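Long-range contact in 26S proteasome regulatory subunit rpn10 (Schizosaccharomyces pombe, PDB 2X5N), which protects ubiquitin chains from disassembly by deubiquitinating enzymes, thereby promoting protein degradation by the proteasome: residues 36-50 with 62-75. Residues are numbered along the deposited sequence; the frame is centred on the assembly and turned at random. Where two conformers were deposited one is given.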
loop_
_atom_site.group_PDB
_atom_site.type_symbol
_atom_site.label_atom_id
_atom_site.label_comp_id
_atom_site.label_asym_id
_atom_site.label_seq_id
_atom_site.Cartn_x
_atom_site.Cartn_y
_atom_site.Cartn_z
ATOM N N PHE A 36 -9.438 1.549 0.675
ATOM C CA PHE A 36 -10.046 2.366 1.720
ATOM C C PHE A 36 -11.428 1.931 2.117
ATOM O O PHE A 36 -11.748 1.693 3.278
ATOM C CB PHE A 36 -9.916 3.853 1.414
ATOM C CG PHE A 36 -10.358 4.769 2.504
ATOM C CD1 PHE A 36 -9.417 5.377 3.327
ATOM C CD2 PHE A 36 -11.697 5.070 2.696
ATOM C CE1 PHE A 36 -9.801 6.285 4.297
ATOM C CE2 PHE A 36 -12.081 5.968 3.692
ATOM C CZ PHE A 36 -11.133 6.567 4.477
ATOM N N ASN A 37 -12.264 1.807 1.096
ATOM C CA ASN A 37 -13.645 1.404 1.315
ATOM C C ASN A 37 -13.742 -0.017 1.817
ATOM O O ASN A 37 -14.567 -0.300 2.665
ATOM C CB ASN A 37 -14.479 1.594 0.035
ATOM C CG ASN A 37 -14.806 3.051 -0.228
ATOM O OD1 ASN A 37 -14.521 3.939 0.599
ATOM N ND2 ASN A 37 -15.379 3.316 -1.390
ATOM N N GLN A 38 -12.881 -0.912 1.351
ATOM C CA GLN A 38 -12.860 -2.270 1.902
ATOM C C GLN A 38 -12.650 -2.204 3.422
ATOM O O GLN A 38 -13.380 -2.837 4.197
ATOM C CB GLN A 38 -11.767 -3.109 1.220
ATOM C CG GLN A 38 -11.704 -4.593 1.620
ATOM C CD GLN A 38 -10.892 -4.857 2.881
ATOM O OE1 GLN A 38 -9.695 -4.588 2.933
ATOM N NE2 GLN A 38 -11.547 -5.396 3.915
ATOM N N LYS A 39 -11.644 -1.448 3.868
ATOM C CA LYS A 39 -11.346 -1.341 5.288
ATOM C C LYS A 39 -12.503 -0.689 6.062
ATOM O O LYS A 39 -12.918 -1.178 7.102
ATOM C CB LYS A 39 -10.061 -0.542 5.498
ATOM C CG LYS A 39 -8.844 -1.171 4.847
ATOM C CD LYS A 39 -8.649 -2.613 5.302
ATOM C CE LYS A 39 -7.457 -3.237 4.610
ATOM N NZ LYS A 39 -7.499 -4.719 4.739
ATOM N N ILE A 40 -13.036 0.415 5.550
ATOM C CA ILE A 40 -14.056 1.153 6.265
ATOM C C ILE A 40 -15.324 0.322 6.375
ATOM O O ILE A 40 -16.047 0.386 7.367
ATOM C CB ILE A 40 -14.312 2.525 5.563
ATOM C CG1 ILE A 40 -13.515 3.624 6.251
ATOM C CG2 ILE A 40 -15.801 2.892 5.533
ATOM C CD1 ILE A 40 -12.096 3.356 6.338
ATOM N N ASN A 41 -15.573 -0.502 5.369
ATOM C CA ASN A 41 -16.763 -1.340 5.377
ATOM C C ASN A 41 -16.597 -2.644 6.175
ATOM O O ASN A 41 -17.591 -3.327 6.428
ATOM C CB ASN A 41 -17.196 -1.640 3.929
ATOM C CG ASN A 41 -17.717 -0.394 3.198
ATOM O OD1 ASN A 41 -18.188 0.558 3.827
ATOM N ND2 ASN A 41 -17.648 -0.404 1.874
ATOM N N ASP A 42 -15.367 -2.987 6.569
ATOM C CA ASP A 42 -15.115 -4.246 7.281
ATOM C C ASP A 42 -15.493 -4.177 8.752
ATOM O O ASP A 42 -15.874 -5.186 9.351
ATOM C CB ASP A 42 -13.654 -4.692 7.138
ATOM C CG ASP A 42 -13.518 -6.204 6.956
ATOM O OD1 ASP A 42 -14.271 -6.767 6.133
ATOM O OD2 ASP A 42 -12.633 -6.836 7.590
ATOM N N ASN A 43 -15.335 -3.003 9.346
ATOM C CA ASN A 43 -15.573 -2.810 10.766
ATOM C C ASN A 43 -15.770 -1.319 10.963
ATOM O O ASN A 43 -15.025 -0.532 10.408
ATOM C CB ASN A 43 -14.375 -3.329 11.560
ATOM C CG ASN A 43 -14.603 -3.295 13.059
ATOM O OD1 ASN A 43 -14.812 -2.236 13.646
ATOM N ND2 ASN A 43 -14.561 -4.458 13.686
ATOM N N PRO A 44 -16.785 -0.913 11.737
ATOM C CA PRO A 44 -17.047 0.501 12.018
ATOM C C PRO A 44 -15.976 1.374 12.618
ATOM O O PRO A 44 -16.024 2.595 12.600
ATOM C CB PRO A 44 -18.430 0.525 12.670
ATOM C CG PRO A 44 -18.477 -0.796 13.363
ATOM C CD PRO A 44 -17.725 -1.777 12.471
ATOM N N GLU A 45 -15.027 0.677 13.237
ATOM C CA GLU A 45 -13.901 1.329 13.893
ATOM C C GLU A 45 -12.597 1.278 13.108
ATOM O O GLU A 45 -11.580 1.791 13.573
ATOM C CB GLU A 45 -13.720 0.736 15.273
ATOM C CG GLU A 45 -14.833 1.135 16.230
ATOM C CD GLU A 45 -14.451 0.851 17.641
ATOM O OE1 GLU A 45 -14.416 -0.332 17.973
ATOM O OE2 GLU A 45 -14.164 1.802 18.396
ATOM N N ASN A 46 -12.592 0.667 11.930
ATOM C CA ASN A 46 -11.362 0.632 11.139
ATOM C C ASN A 46 -11.002 2.022 10.653
ATOM O O ASN A 46 -11.877 2.843 10.348
ATOM C CB ASN A 46 -11.511 -0.299 9.947
ATOM C CG ASN A 46 -11.414 -1.755 10.328
ATOM O OD1 ASN A 46 -11.187 -2.090 11.486
ATOM N ND2 ASN A 46 -11.571 -2.636 9.352
ATOM N N MET A 47 -9.705 2.273 10.575
ATOM C CA MET A 47 -9.173 3.545 10.122
ATOM C C MET A 47 -8.087 3.275 9.103
ATOM O O MET A 47 -7.407 2.262 9.170
ATOM C CB MET A 47 -8.507 4.275 11.288
ATOM C CG MET A 47 -9.401 4.443 12.473
ATOM S SD MET A 47 -10.379 5.915 12.256
ATOM C CE MET A 47 -9.337 7.108 13.093
ATOM N N CYS A 48 -7.889 4.221 8.199
ATOM C CA CYS A 48 -6.825 4.213 7.210
ATOM C C CYS A 48 -6.030 5.490 7.197
ATOM O O CYS A 48 -6.625 6.558 7.334
ATOM C CB CYS A 48 -7.239 3.829 5.788
ATOM S SG CYS A 48 -8.166 2.352 5.591
ATOM N N GLY A 49 -4.732 5.395 6.961
ATOM C CA GLY A 49 -3.904 6.562 6.755
ATOM C C GLY A 49 -3.228 6.446 5.399
ATOM O O GLY A 49 -3.282 5.388 4.750
ATOM N N LEU A 50 -2.597 7.529 4.978
ATOM C CA LEU A 50 -2.053 7.648 3.642
ATOM C C LEU A 50 -0.621 8.166 3.721
ATOM O O LEU A 50 -0.346 9.169 4.379
ATOM C CB LEU A 50 -2.892 8.599 2.787
ATOM C CG LEU A 50 -2.440 8.758 1.345
ATOM C CD1 LEU A 50 -2.570 7.446 0.592
ATOM C CD2 LEU A 50 -3.237 9.853 0.636
ATOM N N SER A 62 -1.947 11.680 5.316
ATOM C CA SER A 62 -3.111 11.701 6.179
ATOM C C SER A 62 -2.899 10.750 7.311
ATOM O O SER A 62 -2.503 9.598 7.096
ATOM C CB SER A 62 -4.375 11.270 5.436
ATOM O OG SER A 62 -5.492 11.300 6.322
ATOM N N THR A 63 -3.168 11.221 8.523
ATOM C CA THR A 63 -3.208 10.322 9.657
ATOM C C THR A 63 -4.466 9.444 9.560
ATOM O O THR A 63 -5.284 9.599 8.658
ATOM C CB THR A 63 -3.162 11.078 10.980
ATOM O OG1 THR A 63 -4.195 12.059 10.994
ATOM C CG2 THR A 63 -1.785 11.755 11.165
ATOM N N LEU A 64 -4.591 8.497 10.481
ATOM C CA LEU A 64 -5.654 7.513 10.437
ATOM C C LEU A 64 -7.023 8.180 10.502
ATOM O O LEU A 64 -7.282 9.045 11.336
ATOM C CB LEU A 64 -5.465 6.528 11.584
ATOM C CG LEU A 64 -4.255 5.599 11.404
ATOM C CD1 LEU A 64 -3.878 4.939 12.729
ATOM C CD2 LEU A 64 -4.482 4.515 10.361
ATOM N N THR A 65 -7.893 7.766 9.598
ATOM C CA THR A 65 -9.191 8.408 9.433
ATOM C C THR A 65 -10.196 7.474 8.772
ATOM O O THR A 65 -9.807 6.469 8.183
ATOM C CB THR A 65 -9.030 9.702 8.554
ATOM O OG1 THR A 65 -10.246 10.444 8.532
ATOM C CG2 THR A 65 -8.617 9.382 7.119
ATOM N N ARG A 66 -11.473 7.850 8.818
ATOM C CA ARG A 66 -12.522 7.228 8.010
ATOM C C ARG A 66 -13.057 8.184 6.933
ATOM O O ARG A 66 -13.965 7.834 6.179
ATOM C CB ARG A 66 -13.670 6.744 8.905
ATOM C CG ARG A 66 -13.239 5.552 9.752
ATOM C CD ARG A 66 -14.317 5.019 10.638
ATOM N NE ARG A 66 -15.467 4.467 9.910
ATOM C CZ ARG A 66 -15.584 3.199 9.511
ATOM N NH1 ARG A 66 -14.602 2.347 9.671
ATOM N NH2 ARG A 66 -16.698 2.782 8.929
ATOM N N ASP A 67 -12.472 9.374 6.860
ATOM C CA ASP A 67 -12.895 10.407 5.921
ATOM C C ASP A 67 -12.014 10.386 4.661
ATOM O O ASP A 67 -10.890 10.899 4.665
ATOM C CB ASP A 67 -12.817 11.774 6.617
ATOM C CG ASP A 67 -13.308 12.910 5.738
ATOM O OD1 ASP A 67 -13.634 12.659 4.573
ATOM O OD2 ASP A 67 -13.356 14.056 6.207
ATOM N N TYR A 68 -12.511 9.783 3.586
ATOM C CA TYR A 68 -11.707 9.700 2.370
ATOM C C TYR A 68 -11.400 11.078 1.767
ATOM O O TYR A 68 -10.422 11.248 1.064
ATOM C CB TYR A 68 -12.365 8.790 1.330
ATOM C CG TYR A 68 -11.400 8.440 0.226
ATOM C CD1 TYR A 68 -10.318 7.618 0.496
ATOM C CD2 TYR A 68 -11.541 8.932 -1.068
ATOM C CE1 TYR A 68 -9.409 7.268 -0.472
ATOM C CE2 TYR A 68 -10.611 8.593 -2.055
ATOM C CZ TYR A 68 -9.545 7.767 -1.743
ATOM O OH TYR A 68 -8.593 7.433 -2.678
ATOM N N GLY A 69 -12.204 12.071 2.085
ATOM C CA GLY A 69 -11.903 13.413 1.634
ATOM C C GLY A 69 -10.546 13.895 2.112
ATOM O O GLY A 69 -9.887 14.671 1.443
ATOM N N LYS A 70 -10.102 13.434 3.272
ATOM C CA LYS A 70 -8.780 13.818 3.732
ATOM C C LYS A 70 -7.694 13.249 2.818
ATOM O O LYS A 70 -6.682 13.897 2.584
ATOM C CB LYS A 70 -8.566 13.352 5.174
ATOM C CG LYS A 70 -9.366 14.147 6.201
ATOM C CD LYS A 70 -9.010 13.758 7.624
ATOM C CE LYS A 70 -7.509 13.791 7.843
ATOM N NZ LYS A 70 -7.171 13.975 9.272
ATOM N N PHE A 71 -7.893 12.035 2.306
ATOM C CA PHE A 71 -6.932 11.474 1.363
ATOM C C PHE A 71 -6.910 12.309 0.095
ATOM O O PHE A 71 -5.847 12.644 -0.432
ATOM C CB PHE A 71 -7.295 10.029 0.972
ATOM C CG PHE A 71 -6.872 8.964 1.971
ATOM C CD1 PHE A 71 -6.930 9.164 3.338
ATOM C CD2 PHE A 71 -6.458 7.746 1.503
ATOM C CE1 PHE A 71 -6.547 8.163 4.215
ATOM C CE2 PHE A 71 -6.082 6.752 2.382
ATOM C CZ PHE A 71 -6.135 6.964 3.742
ATOM N N LEU A 72 -8.089 12.621 -0.449
ATOM C CA LEU A 72 -8.166 13.353 -1.710
ATOM C C LEU A 72 -7.572 14.748 -1.558
ATOM O O LEU A 72 -6.845 15.210 -2.424
ATOM C CB LEU A 72 -9.616 13.404 -2.186
ATOM C CG LEU A 72 -10.167 12.084 -2.717
ATOM C CD1 LEU A 72 -11.652 12.190 -2.970
ATOM C CD2 LEU A 72 -9.440 11.704 -4.009
ATOM N N SER A 73 -7.879 15.440 -0.473
ATOM C CA SER A 73 -7.305 16.767 -0.272
ATOM C C SER A 73 -5.784 16.705 -0.149
ATOM O O SER A 73 -5.102 17.583 -0.663
ATOM C CB SER A 73 -7.863 17.421 0.978
ATOM O OG SER A 73 -9.242 17.659 0.825
ATOM N N ALA A 74 -5.256 15.670 0.522
ATOM C CA ALA A 74 -3.813 15.580 0.732
ATOM C C ALA A 74 -3.076 15.218 -0.554
ATOM O O ALA A 74 -1.908 15.575 -0.724
ATOM C CB ALA A 74 -3.473 14.587 1.841
ATOM N N MET A 75 -3.734 14.491 -1.450
ATOM C CA MET A 75 -3.107 14.127 -2.719
ATOM C C MET A 75 -3.182 15.252 -3.750
ATOM O O MET A 75 -2.474 15.222 -4.750
ATOM C CB MET A 75 -3.724 12.862 -3.309
ATOM C CG MET A 75 -3.364 11.610 -2.538
ATOM S SD MET A 75 -3.905 10.080 -3.335
ATOM C CE MET A 75 -5.635 10.058 -2.888
#
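F36 lies between Y68 and F71 in an aromatic cluster. On one face of its ring sits the edge of Y68, with CD1 of Y68 3.5 Å from CG of F36 and the planes at 61°; CD1 of I40 lies over the opposite face, toward its rim, while the backbone of R66 and D67 runs along the edge. F36 in turn points its own edge at F71, making a second T-shaped pair (planes at 70°). The other face of F71 receives CB of L50, a CH-pi contact 3.7 Å from the ring centroid and nearly on its normal. The R66 guanidinium is also sandwiched: CG1 of I40 lies over one face, O of P44 over the other.

NH1 of R66 donates to O of N46 (2.9 Å), which lies near the guanidinium plane, and weakly to O of N43; NH2 of R66 donates to O of I40 (2.9 Å), near the C-terminal end of helix 24-42. A bend at chi3 turns the guanidinium toward these carbonyls, tying that helix end to the type I turn N43-N46.

Backbone pairing is antiparallel. C48 and T65 exchange two bonds, the one from C48 N to T65 O almost straight (178°), and L50 and S62 exchange two more; the one-residue register shift between these pairs marks a beta bulge. CD2 of L50 also reaches CG of M75 (3.6 Å).

In this von Willebrand factor A domain, strand 47-52 pairs with edge strand 60-63 and, past the corner at L64, with T65; its other side pairs with strand 3-9. Helix 68-75 packs beside helix 24-42, its axis nearly parallel to that of strand 47-50 and 9.1 Å away at closest, with F71 and M75 on L50.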